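Local coordinates for exopolyphosphatase-related protein (Archaeoglobus fulgidus, PDB 3LLV), which is of unconfirmed function but carries a Rossmann-type TrkA-N domain that probably binds NAD(P), within a longer protein of the DHH and DHHA1 families, at residues 86-91 against 99-104; 20-25 against 32-37. All blocks are in the same frame, centred on the assembly; numbering follows the deposited sequence. Where two conformers were deposited one is given.

Contact 1: 86-91 against 99-104; sequences KILKAL and AIVRVS. With PO4 (phosphate ion), chain B.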
ATOM      1  N   LYS A  86       2.019  -5.356  11.010  1.00 10.34           N
ATOM      2  CA  LYS A  86       3.456  -5.300  11.256  1.00 10.94           C
ATOM      3  C   LYS A  86       4.120  -4.236  10.393  1.00 11.16           C
ATOM      4  O   LYS A  86       5.009  -3.498  10.877  1.00 12.11           O
ATOM      5  CB  LYS A  86       4.082  -6.664  11.018  1.00 11.05           C
ATOM      6  CG  LYS A  86       3.852  -7.636  12.149  1.00 12.77           C
ATOM      7  CD  LYS A  86       4.440  -8.993  11.783  1.00 15.86           C
ATOM      8  CE  LYS A  86       4.721  -9.838  13.013  1.00 21.03           C
ATOM      9  NZ  LYS A  86       3.499 -10.061  13.834  1.00 22.20           N
ATOM     10  N   ILE A  87       3.676  -4.131   9.141  1.00 10.20           N
ATOM     11  CA  ILE A  87       4.227  -3.134   8.227  1.00 10.69           C
ATOM     12  C   ILE A  87       3.909  -1.733   8.727  1.00 10.27           C
ATOM     13  O   ILE A  87       4.791  -0.856   8.808  1.00 10.49           O
ATOM     14  CB  ILE A  87       3.656  -3.309   6.802  1.00 10.33           C
ATOM     15  CG1 ILE A  87       4.180  -4.618   6.168  1.00 10.18           C
ATOM     16  CG2 ILE A  87       3.933  -2.079   5.964  1.00 10.68           C
ATOM     17  CD1 ILE A  87       3.406  -5.015   4.937  1.00 10.15           C
ATOM     18  N   LEU A  88       2.654  -1.537   9.121  1.00 10.88           N
ATOM     19  CA  LEU A  88       2.192  -0.226   9.579  1.00 11.20           C
ATOM     20  C   LEU A  88       2.967   0.182  10.849  1.00 11.61           C
ATOM     21  O   LEU A  88       3.343   1.338  10.992  1.00 11.66           O
ATOM     22  CB  LEU A  88       0.688  -0.283   9.879  1.00 11.15           C
ATOM     23  CG  LEU A  88       0.049   0.941  10.569  1.00 11.07           C
ATOM     24  CD1 LEU A  88       0.240   2.198   9.704  1.00 10.76           C
ATOM     25  CD2 LEU A  88      -1.446   0.687  10.844  1.00 11.04           C
ATOM     26  N   LYS A  89       3.191  -0.764  11.763  1.00 11.00           N
ATOM     27  CA  LYS A  89       3.909  -0.445  12.999  1.00 11.13           C
ATOM     28  C   LYS A  89       5.374  -0.096  12.723  1.00 11.20           C
ATOM     29  O   LYS A  89       5.905   0.816  13.357  1.00 11.10           O
ATOM     30  CB  LYS A  89       3.801  -1.616  13.973  1.00 11.60           C
ATOM     31  CG  LYS A  89       2.398  -1.682  14.621  1.00 10.82           C
ATOM     32  CD  LYS A  89       2.224  -2.901  15.538  1.00 13.55           C
ATOM     33  CE  LYS A  89       0.808  -2.952  16.080  1.00 14.10           C
ATOM     34  NZ  LYS A  89       0.528  -4.174  16.883  1.00 13.55           N
ATOM     35  N   ALA A  90       6.012  -0.831  11.802  1.00 11.22           N
ATOM     36  CA  ALA A  90       7.394  -0.531  11.372  1.00 10.40           C
ATOM     37  C   ALA A  90       7.475   0.880  10.780  1.00 10.34           C
ATOM     38  O   ALA A  90       8.350   1.692  11.151  1.00 10.05           O
ATOM     39  CB  ALA A  90       7.913  -1.582  10.341  1.00 11.40           C
ATOM     40  N   LEU A  91       6.554   1.166   9.864  1.00 10.27           N
ATOM     41  CA  LEU A  91       6.460   2.470   9.249  1.00 10.50           C
ATOM     42  C   LEU A  91       6.318   3.548  10.304  1.00 10.48           C
ATOM     43  O   LEU A  91       7.078   4.511  10.305  1.00 10.73           O
ATOM     44  CB  LEU A  91       5.277   2.521   8.256  1.00 10.98           C
ATOM     45  CG  LEU A  91       5.114   3.867   7.550  1.00 10.84           C
ATOM     46  CD1 LEU A  91       6.343   4.243   6.693  1.00 13.08           C
ATOM     47  CD2 LEU A  91       3.826   3.883   6.690  1.00 12.39           C
ATOM     48  N   ALA A  99      -0.743   7.142   5.659  1.00 10.01           N
ATOM     49  CA  ALA A  99      -0.830   5.734   5.235  1.00  9.93           C
ATOM     50  C   ALA A  99      -2.271   5.298   5.073  1.00 10.32           C
ATOM     51  O   ALA A  99      -3.136   5.627   5.909  1.00  9.93           O
ATOM     52  CB  ALA A  99      -0.115   4.814   6.220  1.00  9.97           C
ATOM     53  N   ILE A 100      -2.535   4.586   3.977  1.00 10.86           N
ATOM     54  CA  ILE A 100      -3.869   4.021   3.751  1.00 10.90           C
ATOM     55  C   ILE A 100      -3.641   2.531   3.706  1.00 10.88           C
ATOM     56  O   ILE A 100      -2.782   2.056   2.971  1.00 10.69           O
ATOM     57  CB  ILE A 100      -4.472   4.476   2.427  1.00 10.64           C
ATOM     58  CG1 ILE A 100      -4.534   6.017   2.358  1.00 12.55           C
ATOM     59  CG2 ILE A 100      -5.863   3.818   2.236  1.00  8.64           C
ATOM     60  CD1 ILE A 100      -5.050   6.536   1.020  1.00 12.95           C
ATOM     61  N   VAL A 101      -4.402   1.792   4.513  1.00 11.66           N
ATOM     62  CA  VAL A 101      -4.090   0.388   4.720  1.00 12.31           C
ATOM     63  C   VAL A 101      -5.283  -0.484   4.408  1.00 11.56           C
ATOM     64  O   VAL A 101      -6.381  -0.197   4.860  1.00 11.54           O
ATOM     65  CB  VAL A 101      -3.658   0.161   6.181  1.00 12.51           C
ATOM     66  CG1 VAL A 101      -3.086  -1.240   6.353  1.00 13.74           C
ATOM     67  CG2 VAL A 101      -2.649   1.236   6.592  1.00 14.01           C
ATOM     68  N   ARG A 102      -5.038  -1.529   3.617  1.00 11.16           N
ATOM     69  CA  ARG A 102      -6.028  -2.581   3.340  1.00  9.97           C
ATOM     70  C   ARG A 102      -6.211  -3.558   4.518  1.00  9.91           C
ATOM     71  O   ARG A 102      -5.239  -4.083   5.074  1.00 10.71           O
ATOM     72  CB  ARG A 102      -5.585  -3.328   2.075  1.00  9.36           C
ATOM     73  CG  ARG A 102      -6.510  -4.471   1.704  1.00  9.81           C
ATOM     74  CD  ARG A 102      -5.848  -5.257   0.575  1.00  9.50           C
ATOM     75  NE  ARG A 102      -6.621  -6.418   0.211  1.00 13.11           N
ATOM     76  CZ  ARG A 102      -6.510  -7.044  -0.952  1.00 15.12           C
ATOM     77  NH1 ARG A 102      -5.632  -6.596  -1.868  1.00 16.28           N
ATOM     78  NH2 ARG A 102      -7.268  -8.114  -1.192  1.00 15.91           N
ATOM     79  N   VAL A 103      -7.464  -3.766   4.920  1.00  8.78           N
ATOM     80  CA  VAL A 103      -7.792  -4.663   6.029  1.00  9.39           C
ATOM     81  C   VAL A 103      -8.895  -5.590   5.546  1.00  9.59           C
ATOM     82  O   VAL A 103      -9.881  -5.143   4.980  1.00 10.39           O
ATOM     83  CB  VAL A 103      -8.213  -3.841   7.254  1.00  8.83           C
ATOM     84  CG1 VAL A 103      -8.734  -4.734   8.417  1.00  8.90           C
ATOM     85  CG2 VAL A 103      -7.046  -2.986   7.730  1.00  9.37           C
ATOM     86  N   SER A 104      -8.714  -6.895   5.751  1.00 10.58           N
ATOM     87  CA  SER A 104      -9.708  -7.871   5.309  0.50 10.85           C
ATOM     88  C   SER A 104     -10.790  -8.146   6.360  1.00 10.78           C
ATOM     89  O   SER A 104     -11.945  -8.426   6.014  1.00 11.99           O
ATOM     90  CB  SER A 104      -9.029  -9.167   4.818  0.50 11.12           C
ATOM     91  OG  SER A 104      -8.670 -10.050   5.871  0.50 11.67           O
TER
HETATM   92  P   PO4 B 142      -5.315  -9.052  -4.286  1.00 45.71           P
HETATM   93  O1  PO4 B 142      -5.001  -7.588  -4.234  1.00 43.83           O
HETATM   94  O2  PO4 B 142      -5.990  -9.561  -3.037  1.00 47.24           O
HETATM   95  O3  PO4 B 142      -6.184  -9.364  -5.478  1.00 46.87           O
HETATM   96  O4  PO4 B 142      -4.009  -9.800  -4.417  1.00 48.26           O
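In the beta-alpha-beta unit of strand 73-76, helix 81-94 and strand 99-103, L88 and L91 of the helix rest on A99 and V101 of the returning strand. The two elements run nearly antiparallel, with segment axes 10.4 Å apart at closest. A single methyl of L88 does double duty: CD1 lies 4.4 Å from A99 CB and 4.4 Å from V101 CG2, alternate positions on one face of the strand. One turn on, L91 brings its CD2 to 4.1 Å from A99 CB, so the alanine takes a methyl from each leucine. On strand 73-76, I76 touches V101 and V74 touches L91. Further along the strand, R102 reaches a bound phosphate ion. Its CG is anti to the backbone N (chi1 178°) and the chain is extended as far as NE, which carries the guanidinium past the carboxy-terminal ends of the strands, where NH1 also bonds T77 O. NH1 donates to O1 of the phosphate at 2.6 Å, nearly straight (164°), with O1 in the guanidinium plane; NH2 bonds O2 at 2.7 Å, more bent (140°). The phosphate, probably from the crystallisation liquor, also accepts from A17 N at the start of helix 16-27, consistent with where Rossmann proteins bind a dinucleotide's pyrophosphate. The side-chain contacts between the segments are all apolar, while D81 and N84, nearer the helix start, hydrogen-bond S104 N and R102 O.

Contact 2: 20-25 against 32-37; sequences GLVREL and VLAVDK
V32, the first residue of strand 32-36, projects its CB toward helix 16-27 and branches there into two methyls that meet different helix residues. CB itself makes no close approach. From it, CG1, anti to the backbone N (chi1 -169°), points to the nearer methyl of V22, lying 4.2 Å from V22 CG2. The other tip, CG2, meets L25 one turn later on the helix, and does so at the root of that side chain: L25 CB is 3.7 Å away, the closest approach between the two segments. This is the first beta-alpha-beta crossover of the Rossmann fold, in which strand 9-12 leads through helix 16-27 to strand 32-36, and V11 of that first strand touches both V22 and V32. Two residues up the strand, A34 again faces the helix, and its CB sits 4.0 Å from the same V22 CG2, which bridges both strand positions. D36 closes the strand with OD1 accepting from S14 N and OD2 from S38 N; an acidic residue here commonly binds the adenosine ribose of NAD in relatives.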
ATOM      1  N   GLY A  20      -2.149  -2.930  -9.644  1.00  7.74           N
ATOM      2  CA  GLY A  20      -3.197  -2.100 -10.244  1.00  6.39           C
ATOM      3  C   GLY A  20      -3.027  -0.626  -9.895  1.00  5.59           C
ATOM      4  O   GLY A  20      -3.129   0.249 -10.761  1.00  4.75           O
ATOM      5  N   LEU A  21      -2.736  -0.353  -8.626  1.00  4.18           N
ATOM      6  CA  LEU A  21      -2.496   1.018  -8.170  1.00  3.76           C
ATOM      7  C   LEU A  21      -1.236   1.645  -8.758  1.00  4.22           C
ATOM      8  O   LEU A  21      -1.239   2.817  -9.104  1.00  4.28           O
ATOM      9  CB  LEU A  21      -2.422   1.057  -6.639  1.00  3.82           C
ATOM     10  CG  LEU A  21      -3.797   1.039  -5.979  1.00  3.53           C
ATOM     11  CD1 LEU A  21      -3.692   0.707  -4.486  1.00  4.16           C
ATOM     12  CD2 LEU A  21      -4.512   2.361  -6.192  1.00  4.06           C
ATOM     13  N   VAL A  22      -0.188   0.845  -8.855  1.00  4.24           N
ATOM     14  CA  VAL A  22       1.070   1.273  -9.506  1.00  5.01           C
ATOM     15  C   VAL A  22       0.774   1.713 -10.946  1.00  5.47           C
ATOM     16  O   VAL A  22       1.310   2.716 -11.398  1.00  6.16           O
ATOM     17  CB  VAL A  22       2.151   0.173  -9.457  1.00  4.61           C
ATOM     18  CG1 VAL A  22       3.394   0.595 -10.266  1.00  3.48           C
ATOM     19  CG2 VAL A  22       2.578  -0.103  -8.025  1.00  4.94           C
ATOM     20  N   ARG A  23      -0.108   1.041 -11.675  1.00  6.53           N
ATOM     21  CA  ARG A  23      -0.465   1.450 -13.038  1.00  6.49           C
ATOM     22  C   ARG A  23      -1.263   2.677 -13.100  1.00  7.33           C
ATOM     23  O   ARG A  23      -1.008   3.558 -13.862  1.00  6.43           O
ATOM     24  CB  ARG A  23      -1.321   0.408 -13.694  1.00  6.84           C
ATOM     25  CG  ARG A  23      -0.606  -0.725 -14.183  1.00  7.57           C
ATOM     26  CD  ARG A  23      -1.501  -1.560 -15.029  1.00  8.29           C
ATOM     27  NE  ARG A  23      -2.081  -0.871 -16.150  1.00  9.24           N
ATOM     28  CZ  ARG A  23      -3.085  -1.355 -16.886  1.00 11.57           C
ATOM     29  NH1 ARG A  23      -3.551  -0.687 -17.903  1.00 12.00           N
ATOM     30  NH2 ARG A  23      -3.640  -2.503 -16.601  1.00 11.09           N
ATOM     31  N   GLU A  24      -2.302   2.707 -12.301  1.00  6.57           N
ATOM     32  CA  GLU A  24      -3.241   3.803 -12.371  1.00  8.05           C
ATOM     33  C   GLU A  24      -2.635   5.134 -11.937  1.00  7.82           C
ATOM     34  O   GLU A  24      -2.918   6.165 -12.544  1.00  8.17           O
ATOM     35  CB  GLU A  24      -4.492   3.486 -11.557  1.00  7.76           C
ATOM     36  CG  GLU A  24      -5.670   4.397 -11.876  1.00 11.61           C
ATOM     37  CD  GLU A  24      -6.954   3.954 -11.211  1.00 14.40           C
ATOM     38  OE1 GLU A  24      -7.887   4.785 -11.099  1.00 17.42           O
ATOM     39  OE2 GLU A  24      -7.020   2.779 -10.787  1.00 16.33           O
ATOM     40  N   LEU A  25      -1.809   5.113 -10.891  1.00  7.32           N
ATOM     41  CA  LEU A  25      -1.145   6.327 -10.425  1.00  7.18           C
ATOM     42  C   LEU A  25      -0.110   6.841 -11.423  1.00  7.70           C
ATOM     43  O   LEU A  25       0.001   8.045 -11.653  1.00  8.13           O
ATOM     44  CB  LEU A  25      -0.526   6.104  -9.040  1.00  6.80           C
ATOM     45  CG  LEU A  25      -1.550   5.969  -7.904  1.00  5.94           C
ATOM     46  CD1 LEU A  25      -0.902   5.372  -6.654  1.00  6.67           C
ATOM     47  CD2 LEU A  25      -2.214   7.289  -7.584  1.00  6.42           C
ATOM     48  N   VAL A  32       5.791   6.753  -8.503  1.00  6.71           N
ATOM     49  CA  VAL A  32       5.423   5.656  -7.595  1.00  6.82           C
ATOM     50  C   VAL A  32       6.583   4.693  -7.421  1.00  6.79           C
ATOM     51  O   VAL A  32       7.263   4.350  -8.385  1.00  6.17           O
ATOM     52  CB  VAL A  32       4.210   4.827  -8.137  1.00  6.29           C
ATOM     53  CG1 VAL A  32       3.681   3.884  -7.055  1.00  6.08           C
ATOM     54  CG2 VAL A  32       3.108   5.740  -8.663  1.00  9.18           C
ATOM     55  N   LEU A  33       6.798   4.252  -6.183  1.00  7.50           N
ATOM     56  CA  LEU A  33       7.749   3.187  -5.916  1.00  7.19           C
ATOM     57  C   LEU A  33       6.953   2.010  -5.412  1.00  7.50           C
ATOM     58  O   LEU A  33       6.192   2.160  -4.448  1.00  7.56           O
ATOM     59  CB  LEU A  33       8.748   3.591  -4.834  1.00  6.76           C
ATOM     60  CG  LEU A  33       9.751   2.522  -4.369  1.00  7.70           C
ATOM     61  CD1 LEU A  33      10.748   2.218  -5.480  1.00  7.48           C
ATOM     62  CD2 LEU A  33      10.463   2.950  -3.070  1.00  7.10           C
ATOM     63  N   ALA A  34       7.154   0.860  -6.039  1.00  7.83           N
ATOM     64  CA  ALA A  34       6.526  -0.379  -5.588  1.00  8.55           C
ATOM     65  C   ALA A  34       7.496  -1.106  -4.655  1.00  8.16           C
ATOM     66  O   ALA A  34       8.706  -1.158  -4.918  1.00  8.72           O
ATOM     67  CB  ALA A  34       6.160  -1.250  -6.778  1.00  8.07           C
ATOM     68  N   VAL A  35       6.971  -1.648  -3.557  1.00  7.45           N
ATOM     69  CA  VAL A  35       7.799  -2.328  -2.566  1.00  7.03           C
ATOM     70  C   VAL A  35       7.191  -3.697  -2.255  1.00  7.42           C
ATOM     71  O   VAL A  35       6.005  -3.801  -1.975  1.00  7.79           O
ATOM     72  CB  VAL A  35       7.897  -1.506  -1.244  1.00  7.23           C
ATOM     73  CG1 VAL A  35       8.788  -2.216  -0.236  1.00  7.70           C
ATOM     74  CG2 VAL A  35       8.424  -0.098  -1.510  1.00  7.35           C
ATOM     75  N   ASP A  36       8.016  -4.740  -2.276  1.00  7.50           N
ATOM     76  CA  ASP A  36       7.554  -6.100  -1.969  1.00  8.61           C
ATOM     77  C   ASP A  36       8.779  -6.955  -1.674  1.00  8.86           C
ATOM     78  O   ASP A  36       9.865  -6.669  -2.174  1.00  9.24           O
ATOM     79  CB  ASP A  36       6.790  -6.691  -3.159  1.00  9.03           C
ATOM     80  CG  ASP A  36       5.875  -7.872  -2.765  1.00  9.66           C
ATOM     81  OD1 ASP A  36       4.689  -7.643  -2.447  1.00 11.40           O
ATOM     82  OD2 ASP A  36       6.321  -9.036  -2.813  1.00  9.28           O
ATOM     83  N   LYS A  37       8.601  -8.004  -0.873  1.00  9.16           N
ATOM     84  CA  LYS A  37       9.672  -8.955  -0.601  1.00  9.03           C
ATOM     85  C   LYS A  37       9.917  -9.903  -1.786  1.00  9.27           C
ATOM     86  O   LYS A  37      10.973 -10.529  -1.852  1.00  9.17           O
ATOM     87  CB  LYS A  37       9.397  -9.746   0.686  1.00  9.14           C
TER

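How the contacts relate
Two crossovers of one domain illustrate how a Rossmann fold is built by repeating a simple unit. Contact 2 comes first along the chain and is complete before contact 1 begins; each joins a helix to the strand that follows it. Both strands belong to the same six-stranded parallel sheet, where strands 9-12 and 73-76 lie between 32-36 and 99-103. Helix 16-27 covers one face of the sheet and helix 81-94 the other, giving a three-layer alpha/beta/alpha sandwich. The contact centres are about 15 Å apart, on opposite sides of the chain's centre, and their nearest atoms stay about 7 Å apart without touching. The bound phosphate lies between the two units, consistent with a nucleotide site near the carboxy-terminal ends of the parallel strands.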